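Side-chain contacts in Pre-mRNA splicing factor PRP8 (Cyanidioschyzon merolae, PDB 6NQI), which is a core spliceosomal protein, represented here by its RNase H-like domain, that probably binds pre-mRNA introns and spliceosomal snRNAs during splicing: residues V27-E32 with G36-K41; L122-D127 with S138-Y143. One frame throughout, in Å; residues are numbered along the deposited sequence.

Contact 1: residues V27-E32 with G36-K41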
ATOM      1  N   VAL A  27       6.757   1.352   7.726  1.00 57.90           N
ATOM      2  CA  VAL A  27       5.580   1.811   6.976  1.00 56.50           C
ATOM      3  C   VAL A  27       4.606   0.647   6.833  1.00 54.86           C
ATOM      4  O   VAL A  27       5.016  -0.508   6.680  1.00 53.89           O
ATOM      5  CB  VAL A  27       5.962   2.384   5.586  1.00 55.65           C
ATOM      6  CG1 VAL A  27       4.743   2.569   4.720  1.00 53.43           C
ATOM      7  CG2 VAL A  27       6.635   3.730   5.715  1.00 55.58           C
ATOM      8  N   ILE A  28       3.311   0.949   6.892  1.00 50.58           N
ATOM      9  CA  ILE A  28       2.248   0.033   6.483  1.00 46.10           C
ATOM     10  C   ILE A  28       1.532   0.631   5.270  1.00 44.30           C
ATOM     11  O   ILE A  28       1.122   1.801   5.296  1.00 43.83           O
ATOM     12  CB  ILE A  28       1.250  -0.233   7.625  1.00 43.88           C
ATOM     13  CG1 ILE A  28       1.947  -0.945   8.778  1.00 46.89           C
ATOM     14  CG2 ILE A  28      -0.003  -1.034   7.078  1.00 39.87           C
ATOM     15  CD1 ILE A  28       1.066  -1.173   9.969  1.00 46.93           C
ATOM     16  N   TRP A  29       1.416  -0.153   4.198  1.00 41.07           N
ATOM     17  CA  TRP A  29       0.797   0.314   2.960  1.00 41.10           C
ATOM     18  C   TRP A  29      -0.614  -0.229   2.790  1.00 38.33           C
ATOM     19  O   TRP A  29      -0.860  -1.411   3.042  1.00 37.34           O
ATOM     20  CB  TRP A  29       1.619  -0.128   1.756  1.00 44.96           C
ATOM     21  CG  TRP A  29       3.072  -0.003   1.943  1.00 48.47           C
ATOM     22  CD1 TRP A  29       3.911  -0.924   2.490  1.00 48.75           C
ATOM     23  CD2 TRP A  29       3.885   1.089   1.527  1.00 49.11           C
ATOM     24  NE1 TRP A  29       5.200  -0.458   2.465  1.00 51.18           N
ATOM     25  CE2 TRP A  29       5.207   0.776   1.872  1.00 51.30           C
ATOM     26  CE3 TRP A  29       3.621   2.305   0.887  1.00 47.02           C
ATOM     27  CZ2 TRP A  29       6.262   1.637   1.612  1.00 51.68           C
ATOM     28  CZ3 TRP A  29       4.669   3.161   0.634  1.00 47.45           C
ATOM     29  CH2 TRP A  29       5.973   2.822   0.991  1.00 49.70           C
ATOM     30  N   ILE A  30      -1.515   0.614   2.281  1.00 45.54           N
ATOM     31  CA  ILE A  30      -2.836   0.168   1.812  1.00 45.43           C
ATOM     32  C   ILE A  30      -3.078   0.723   0.410  1.00 47.79           C
ATOM     33  O   ILE A  30      -3.269   1.934   0.242  1.00 47.93           O
ATOM     34  CB  ILE A  30      -3.974   0.603   2.745  1.00 43.82           C
ATOM     35  CG1 ILE A  30      -3.787   0.021   4.145  1.00 41.82           C
ATOM     36  CG2 ILE A  30      -5.353   0.207   2.119  1.00 45.89           C
ATOM     37  CD1 ILE A  30      -4.862   0.453   5.073  1.00 41.26           C
ATOM     38  N   TRP A  31      -3.134  -0.166  -0.580  1.00 42.63           N
ATOM     39  CA  TRP A  31      -3.430   0.183  -1.968  1.00 43.66           C
ATOM     40  C   TRP A  31      -4.913  -0.064  -2.220  1.00 44.31           C
ATOM     41  O   TRP A  31      -5.409  -1.173  -1.997  1.00 44.77           O
ATOM     42  CB  TRP A  31      -2.553  -0.629  -2.926  1.00 45.08           C
ATOM     43  CG  TRP A  31      -2.935  -0.548  -4.386  1.00 45.42           C
ATOM     44  CD1 TRP A  31      -3.488   0.515  -5.037  1.00 44.40           C
ATOM     45  CD2 TRP A  31      -2.779  -1.584  -5.375  1.00 46.95           C
ATOM     46  NE1 TRP A  31      -3.706   0.203  -6.369  1.00 44.65           N
ATOM     47  CE2 TRP A  31      -3.273  -1.077  -6.599  1.00 46.02           C
ATOM     48  CE3 TRP A  31      -2.269  -2.886  -5.346  1.00 49.04           C
ATOM     49  CZ2 TRP A  31      -3.269  -1.825  -7.772  1.00 46.85           C
ATOM     50  CZ3 TRP A  31      -2.268  -3.628  -6.523  1.00 50.14           C
ATOM     51  CH2 TRP A  31      -2.762  -3.093  -7.712  1.00 49.00           C
ATOM     52  N   GLU A  32      -5.625   0.976  -2.627  1.00 48.78           N
ATOM     53  CA  GLU A  32      -7.015   0.861  -3.038  1.00 50.00           C
ATOM     54  C   GLU A  32      -7.052   0.633  -4.549  1.00 49.48           C
ATOM     55  O   GLU A  32      -6.845   1.574  -5.328  1.00 49.33           O
ATOM     56  CB  GLU A  32      -7.764   2.127  -2.649  1.00 51.53           C
ATOM     57  CG  GLU A  32      -9.234   2.025  -2.869  1.00 52.96           C
ATOM     58  CD  GLU A  32      -9.989   3.116  -2.168  1.00 53.28           C
ATOM     59  OE1 GLU A  32     -10.052   4.248  -2.700  1.00 53.59           O
ATOM     60  OE2 GLU A  32     -10.482   2.852  -1.058  1.00 52.43           O
ATOM     61  N   GLY A  36      -6.733   3.703  -7.019  1.00 54.20           N
ATOM     62  CA  GLY A  36      -5.329   4.005  -6.973  1.00 53.43           C
ATOM     63  C   GLY A  36      -4.926   4.693  -5.700  1.00 54.18           C
ATOM     64  O   GLY A  36      -3.753   5.027  -5.540  1.00 53.22           O
ATOM     65  N   ARG A  37      -5.845   4.862  -4.767  1.00 62.68           N
ATOM     66  CA  ARG A  37      -5.557   5.677  -3.604  1.00 62.30           C
ATOM     67  C   ARG A  37      -4.626   4.884  -2.711  1.00 60.67           C
ATOM     68  O   ARG A  37      -4.820   3.688  -2.525  1.00 60.41           O
ATOM     69  CB  ARG A  37      -6.869   6.036  -2.918  1.00 62.52           C
ATOM     70  CG  ARG A  37      -6.816   7.222  -2.025  1.00 60.68           C
ATOM     71  CD  ARG A  37      -8.210   7.689  -1.633  1.00 61.32           C
ATOM     72  NE  ARG A  37      -9.037   6.593  -1.137  1.00 57.99           N
ATOM     73  CZ  ARG A  37     -10.038   6.738  -0.268  1.00 59.67           C
ATOM     74  NH1 ARG A  37     -10.327   7.936   0.243  1.00 64.93           N
ATOM     75  NH2 ARG A  37     -10.734   5.678   0.115  1.00 56.43           N
ATOM     76  N   LEU A  38      -3.560   5.511  -2.225  1.00 57.94           N
ATOM     77  CA  LEU A  38      -2.546   4.827  -1.424  1.00 56.60           C
ATOM     78  C   LEU A  38      -2.469   5.436  -0.027  1.00 55.32           C
ATOM     79  O   LEU A  38      -2.238   6.641   0.108  1.00 55.42           O
ATOM     80  CB  LEU A  38      -1.186   4.884  -2.122  1.00 56.69           C
ATOM     81  CG  LEU A  38      -0.102   4.115  -1.372  1.00 56.82           C
ATOM     82  CD1 LEU A  38      -0.397   2.638  -1.412  1.00 57.13           C
ATOM     83  CD2 LEU A  38       1.300   4.397  -1.922  1.00 57.51           C
ATOM     84  N   PHE A  39      -2.667   4.601   1.008  1.00 55.84           N
ATOM     85  CA  PHE A  39      -2.541   4.995   2.413  1.00 54.33           C
ATOM     86  C   PHE A  39      -1.172   4.572   2.928  1.00 54.95           C
ATOM     87  O   PHE A  39      -0.934   3.376   3.163  1.00 55.07           O
ATOM     88  CB  PHE A  39      -3.620   4.335   3.271  1.00 52.71           C
ATOM     89  CG  PHE A  39      -5.003   4.579   2.806  1.00 53.13           C
ATOM     90  CD1 PHE A  39      -5.677   5.717   3.181  1.00 53.07           C
ATOM     91  CD2 PHE A  39      -5.628   3.677   1.967  1.00 54.43           C
ATOM     92  CE1 PHE A  39      -6.980   5.925   2.759  1.00 53.95           C
ATOM     93  CE2 PHE A  39      -6.918   3.881   1.532  1.00 55.86           C
ATOM     94  CZ  PHE A  39      -7.594   5.008   1.927  1.00 55.38           C
ATOM     95  N   VAL A  40      -0.294   5.548   3.147  1.00 45.32           N
ATOM     96  CA  VAL A  40       1.006   5.317   3.760  1.00 46.96           C
ATOM     97  C   VAL A  40       0.874   5.645   5.238  1.00 46.80           C
ATOM     98  O   VAL A  40       0.574   6.790   5.610  1.00 46.65           O
ATOM     99  CB  VAL A  40       2.103   6.166   3.104  1.00 48.31           C
ATOM    100  CG1 VAL A  40       3.447   5.762   3.632  1.00 50.18           C
ATOM    101  CG2 VAL A  40       2.075   5.997   1.613  1.00 48.25           C
ATOM    102  N   LYS A  41       1.052   4.639   6.081  1.00 50.39           N
ATOM    103  CA  LYS A  41       1.038   4.834   7.521  1.00 51.05           C
ATOM    104  C   LYS A  41       2.464   4.631   8.028  1.00 54.78           C
ATOM    105  O   LYS A  41       2.953   3.500   8.073  1.00 56.64           O
ATOM    106  CB  LYS A  41       0.048   3.872   8.180  1.00 49.14           C
ATOM    107  CG  LYS A  41       0.131   3.856   9.678  1.00 50.71           C
ATOM    108  CD  LYS A  41      -0.458   5.126  10.311  1.00 50.43           C
ATOM    109  CE  LYS A  41      -0.592   4.962  11.830  1.00 52.36           C
ATOM    110  NZ  LYS A  41      -1.136   6.185  12.480  1.00 52.42           N
TER
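R37 takes the carboxylate of E32 side-on at the turn end of an antiparallel β-hairpin. The two side chains run alongside each other, their carboxylate and guanidinium planes 33° apart. R37 NH2 meets E32 OE2 on its syn side at 3.1 Å with a nearly straight N-H (168°), whereas R37 NE reaches E32 OE1 at 3.0 Å from above the carboxylate plane. The grip is shared: OE1 also bonds T35 and pairs with R10, OE2 takes W12 NE1, and R37 NH2 gives to Q73. F39 CZ lies 3.5 Å above one face of the R37 guanidinium, toward its rim. With an alanine here, the E32 carboxylate would probably be left with R10 but without its side-on cationic mate, and F39 CZ without the flat group beside it. With CG anti to its carbonyl carbon (chi1 -55°), F39 brings a ring edge to I30 O, and CD2 lies 3.5 Å from I30 CG2. On the opposite face of the hairpin, W29 and V40 lie side by side, W29 CZ3 4.0 Å from V40 CG2, while V27 CG1 sits over the centre of the W29 ring. At the turn, G36 and R37 both face E32, forming a G1 bulge: E32 N bonds R37 O (2.8 Å) and G36 N bonds E32 O (2.7 Å), with G36 at a positive phi that favours glycine. The hairpin lies between strands 11-21 and 137-141 in the RNase H-like sheet. Helix 54-71 packs on the I28, I30, F39 and K41 face; loop residues L116 and L119, and F159 of helix 152-168, meet the face bearing W29 and W31.

Contact 2: residues L122-D127 with S138-Y143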
ATOM      1  N   LEU A 122      10.741   4.477  -3.336  1.00 66.13           N
ATOM      2  CA  LEU A 122      10.508   5.778  -3.957  1.00 68.56           C
ATOM      3  C   LEU A 122      11.091   6.865  -3.053  1.00 71.64           C
ATOM      4  O   LEU A 122      10.833   6.859  -1.845  1.00 72.33           O
ATOM      5  CB  LEU A 122       9.008   5.986  -4.191  1.00 67.03           C
ATOM      6  CG  LEU A 122       8.340   5.037  -5.227  1.00 64.12           C
ATOM      7  CD1 LEU A 122       6.878   5.373  -5.546  1.00 63.16           C
ATOM      8  CD2 LEU A 122       9.132   4.925  -6.543  1.00 64.83           C
ATOM      9  N   PRO A 123      11.920   7.771  -3.580  1.00 69.20           N
ATOM     10  CA  PRO A 123      12.632   8.702  -2.689  1.00 72.25           C
ATOM     11  C   PRO A 123      11.722   9.666  -1.940  1.00 72.03           C
ATOM     12  O   PRO A 123      12.037  10.041  -0.803  1.00 73.46           O
ATOM     13  CB  PRO A 123      13.604   9.428  -3.637  1.00 76.57           C
ATOM     14  CG  PRO A 123      13.743   8.518  -4.814  1.00 76.05           C
ATOM     15  CD  PRO A 123      12.384   7.898  -4.967  1.00 71.40           C
ATOM     16  N   GLU A 124      10.602  10.077  -2.538  1.00 78.73           N
ATOM     17  CA  GLU A 124       9.688  10.980  -1.846  1.00 78.26           C
ATOM     18  C   GLU A 124       9.137  10.323  -0.584  1.00 79.16           C
ATOM     19  O   GLU A 124       9.053  10.958   0.471  1.00 79.71           O
ATOM     20  CB  GLU A 124       8.561  11.376  -2.802  1.00 76.91           C
ATOM     21  CG  GLU A 124       8.101  12.826  -2.785  1.00 79.83           C
ATOM     22  CD  GLU A 124       7.912  13.344  -4.210  1.00 81.70           C
ATOM     23  OE1 GLU A 124       6.968  12.857  -4.906  1.00 79.46           O
ATOM     24  OE2 GLU A 124       8.689  14.243  -4.622  1.00 85.89           O
ATOM     25  N   ILE A 125       8.764   9.041  -0.685  1.00 53.71           N
ATOM     26  CA  ILE A 125       8.208   8.294   0.442  1.00 52.69           C
ATOM     27  C   ILE A 125       9.279   7.999   1.477  1.00 54.56           C
ATOM     28  O   ILE A 125       9.062   8.140   2.684  1.00 54.78           O
ATOM     29  CB  ILE A 125       7.581   6.971  -0.039  1.00 50.72           C
ATOM     30  CG1 ILE A 125       6.465   7.193  -1.056  1.00 48.64           C
ATOM     31  CG2 ILE A 125       7.072   6.180   1.163  1.00 49.77           C
ATOM     32  CD1 ILE A 125       5.375   8.065  -0.569  1.00 48.10           C
ATOM     33  N   ARG A 126      10.419   7.496   1.023  1.00 69.92           N
ATOM     34  CA  ARG A 126      11.509   7.205   1.943  1.00 70.45           C
ATOM     35  C   ARG A 126      11.891   8.454   2.740  1.00 70.29           C
ATOM     36  O   ARG A 126      12.061   8.396   3.967  1.00 70.33           O
ATOM     37  CB  ARG A 126      12.674   6.621   1.152  1.00 69.71           C
ATOM     38  CG  ARG A 126      13.851   6.204   1.956  1.00 69.03           C
ATOM     39  CD  ARG A 126      15.014   5.958   1.008  1.00 70.61           C
ATOM     40  NE  ARG A 126      15.254   7.118   0.149  1.00 72.50           N
ATOM     41  CZ  ARG A 126      16.146   7.154  -0.833  1.00 75.39           C
ATOM     42  NH1 ARG A 126      16.908   6.097  -1.093  1.00 76.95           N
ATOM     43  NH2 ARG A 126      16.278   8.257  -1.555  1.00 77.36           N
ATOM     44  N   ASP A 127      11.960   9.603   2.058  1.00 62.38           N
ATOM     45  CA  ASP A 127      12.351  10.854   2.690  1.00 66.33           C
ATOM     46  C   ASP A 127      11.279  11.377   3.635  1.00 65.58           C
ATOM     47  O   ASP A 127      11.606  11.887   4.720  1.00 68.57           O
ATOM     48  CB  ASP A 127      12.674  11.887   1.619  1.00 68.94           C
ATOM     49  CG  ASP A 127      13.996  11.608   0.930  1.00 71.62           C
ATOM     50  OD1 ASP A 127      14.750  10.751   1.451  1.00 72.21           O
ATOM     51  OD2 ASP A 127      14.291  12.239  -0.119  1.00 73.70           O
ATOM     52  N   SER A 138      -0.330   9.565   5.572  1.00 51.47           N
ATOM     53  CA  SER A 138      -0.448  10.364   4.357  1.00 50.60           C
ATOM     54  C   SER A 138      -1.143   9.539   3.274  1.00 47.48           C
ATOM     55  O   SER A 138      -1.107   8.302   3.293  1.00 46.47           O
ATOM     56  CB  SER A 138       0.930  10.873   3.866  1.00 53.48           C
ATOM     57  OG  SER A 138       1.929   9.870   3.956  1.00 54.63           O
ATOM     58  N   ILE A 139      -1.820  10.225   2.358  1.00 66.42           N
ATOM     59  CA  ILE A 139      -2.559   9.575   1.277  1.00 63.43           C
ATOM     60  C   ILE A 139      -2.060  10.112  -0.056  1.00 65.61           C
ATOM     61  O   ILE A 139      -2.100  11.323  -0.300  1.00 67.59           O
ATOM     62  CB  ILE A 139      -4.081   9.776   1.418  1.00 60.99           C
ATOM     63  CG1 ILE A 139      -4.577   9.160   2.731  1.00 60.03           C
ATOM     64  CG2 ILE A 139      -4.806   9.158   0.254  1.00 58.87           C
ATOM     65  CD1 ILE A 139      -5.999   9.503   3.086  1.00 61.75           C
ATOM     66  N   TRP A 140      -1.641   9.206  -0.931  1.00 59.46           N
ATOM     67  CA  TRP A 140      -1.106   9.515  -2.246  1.00 62.23           C
ATOM     68  C   TRP A 140      -2.049   8.963  -3.303  1.00 60.17           C
ATOM     69  O   TRP A 140      -2.866   8.087  -3.027  1.00 56.51           O
ATOM     70  CB  TRP A 140       0.306   8.928  -2.420  1.00 65.16           C
ATOM     71  CG  TRP A 140       1.248   9.353  -1.322  1.00 66.86           C
ATOM     72  CD1 TRP A 140       1.178   9.009  -0.007  1.00 65.95           C
ATOM     73  CD2 TRP A 140       2.374  10.223  -1.447  1.00 69.79           C
ATOM     74  NE1 TRP A 140       2.189   9.598   0.690  1.00 68.13           N
ATOM     75  CE2 TRP A 140       2.938  10.356  -0.171  1.00 70.06           C
ATOM     76  CE3 TRP A 140       2.961  10.901  -2.517  1.00 72.26           C
ATOM     77  CZ2 TRP A 140       4.069  11.140   0.068  1.00 71.91           C
ATOM     78  CZ3 TRP A 140       4.081  11.678  -2.283  1.00 74.21           C
ATOM     79  CH2 TRP A 140       4.625  11.789  -1.003  1.00 73.58           C
ATOM     80  N   SER A 141      -1.977   9.496  -4.512  1.00 52.75           N
ATOM     81  CA  SER A 141      -2.756   8.937  -5.617  1.00 51.88           C
ATOM     82  C   SER A 141      -1.830   8.040  -6.426  1.00 54.98           C
ATOM     83  O   SER A 141      -0.961   8.521  -7.151  1.00 58.49           O
ATOM     84  CB  SER A 141      -3.388  10.030  -6.472  1.00 52.84           C
ATOM     85  OG  SER A 141      -2.544  10.410  -7.536  1.00 56.65           O
ATOM     86  N   GLY A 142      -1.995   6.730  -6.276  1.00 44.02           N
ATOM     87  CA  GLY A 142      -1.119   5.790  -6.949  1.00 47.28           C
ATOM     88  C   GLY A 142      -1.330   5.637  -8.442  1.00 50.04           C
ATOM     89  O   GLY A 142      -0.477   5.036  -9.101  1.00 52.69           O
ATOM     90  N   TYR A 143      -2.408   6.193  -8.997  1.00 54.71           N
ATOM     91  CA  TYR A 143      -2.655   6.143 -10.432  1.00 57.05           C
ATOM     92  C   TYR A 143      -2.451   7.496 -11.096  1.00 58.79           C
ATOM     93  O   TYR A 143      -2.839   7.673 -12.256  1.00 60.09           O
ATOM     94  CB  TYR A 143      -4.066   5.619 -10.747  1.00 53.37           C
ATOM     95  CG  TYR A 143      -4.310   4.176 -10.356  1.00 51.39           C
ATOM     96  CD1 TYR A 143      -3.253   3.357 -10.003  1.00 53.44           C
ATOM     97  CD2 TYR A 143      -5.601   3.628 -10.366  1.00 47.54           C
ATOM     98  CE1 TYR A 143      -3.464   2.050  -9.647  1.00 51.19           C
ATOM     99  CE2 TYR A 143      -5.822   2.295 -10.019  1.00 45.95           C
ATOM    100  CZ  TYR A 143      -4.746   1.520  -9.663  1.00 47.72           C
ATOM    101  OH  TYR A 143      -4.912   0.215  -9.299  1.00 46.51           O
TER
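I125 lays its terminal methyl over one face of the W140 indole, a CH-pi contact that fastens helix 123-130 to an outermost strand, 137-141, of the RNase H-like sheet. I125 CD1 stands 3.5 Å from the centroid of the six-membered ring, 21° off its normal, and is shifted toward the rim; its nearest ring atoms are W140 CE2 and CZ2, both at 3.4 Å. The two side chains approach from opposite directions. The CB of I125 does not aim at the strand, but its CG1 branch, anti to the carbonyl carbon, bends again at chi2 and brings CD1 onto the ring. E124 adds a lesser touch: its CG, 4.0 Å from W140 CH2, sits oblique to the ring, while the bend at chi2 accompanies a carboxylate plane only 11° from that of the indole. No hydrogen bond joins the segments, and the 141 Å² they bury comes from these three residues, so the join is a small apolar one. Behind the first shell, the helix is set by its opening turn: L122 occupies the N-cap position, and R126 N bonds L122 O at 3.0 Å. The L122 side chain packs on L166 of helix 152-168 and L174 of helix 170-176, joining the helix start to those two helices. On the strand side, the W140 side chain also touches V40 and P193, and its backbone pairs with L38. A weak hydrogen bond, W140 NE1 to S138 OG at 3.3 Å with an N-H...O angle of 155°, may favour this rotation of the indole.

How the contacts relate
From the N terminus, the chain runs through strand 11-21 and then strands 24-32 and 37-43; contact 1 closes the tight turn between them, with three residues separating its segments. It next traverses helix 54-71, strand 81-84, helix 90-97 and strand 107-108 before contact 2 closes a second loop, ten residues separating its segments 122-127 and 138-143. The contacts are therefore in series and neither nest nor cross. They meet in space, with centres about 9 Å apart: strand 137-141 adds itself beside strand 37-43, and just beyond its end G36 O lies 2.6 Å from G142 N, probably hydrogen-bonded. Together they link the hairpin, the sheet's edge and a peripheral helix.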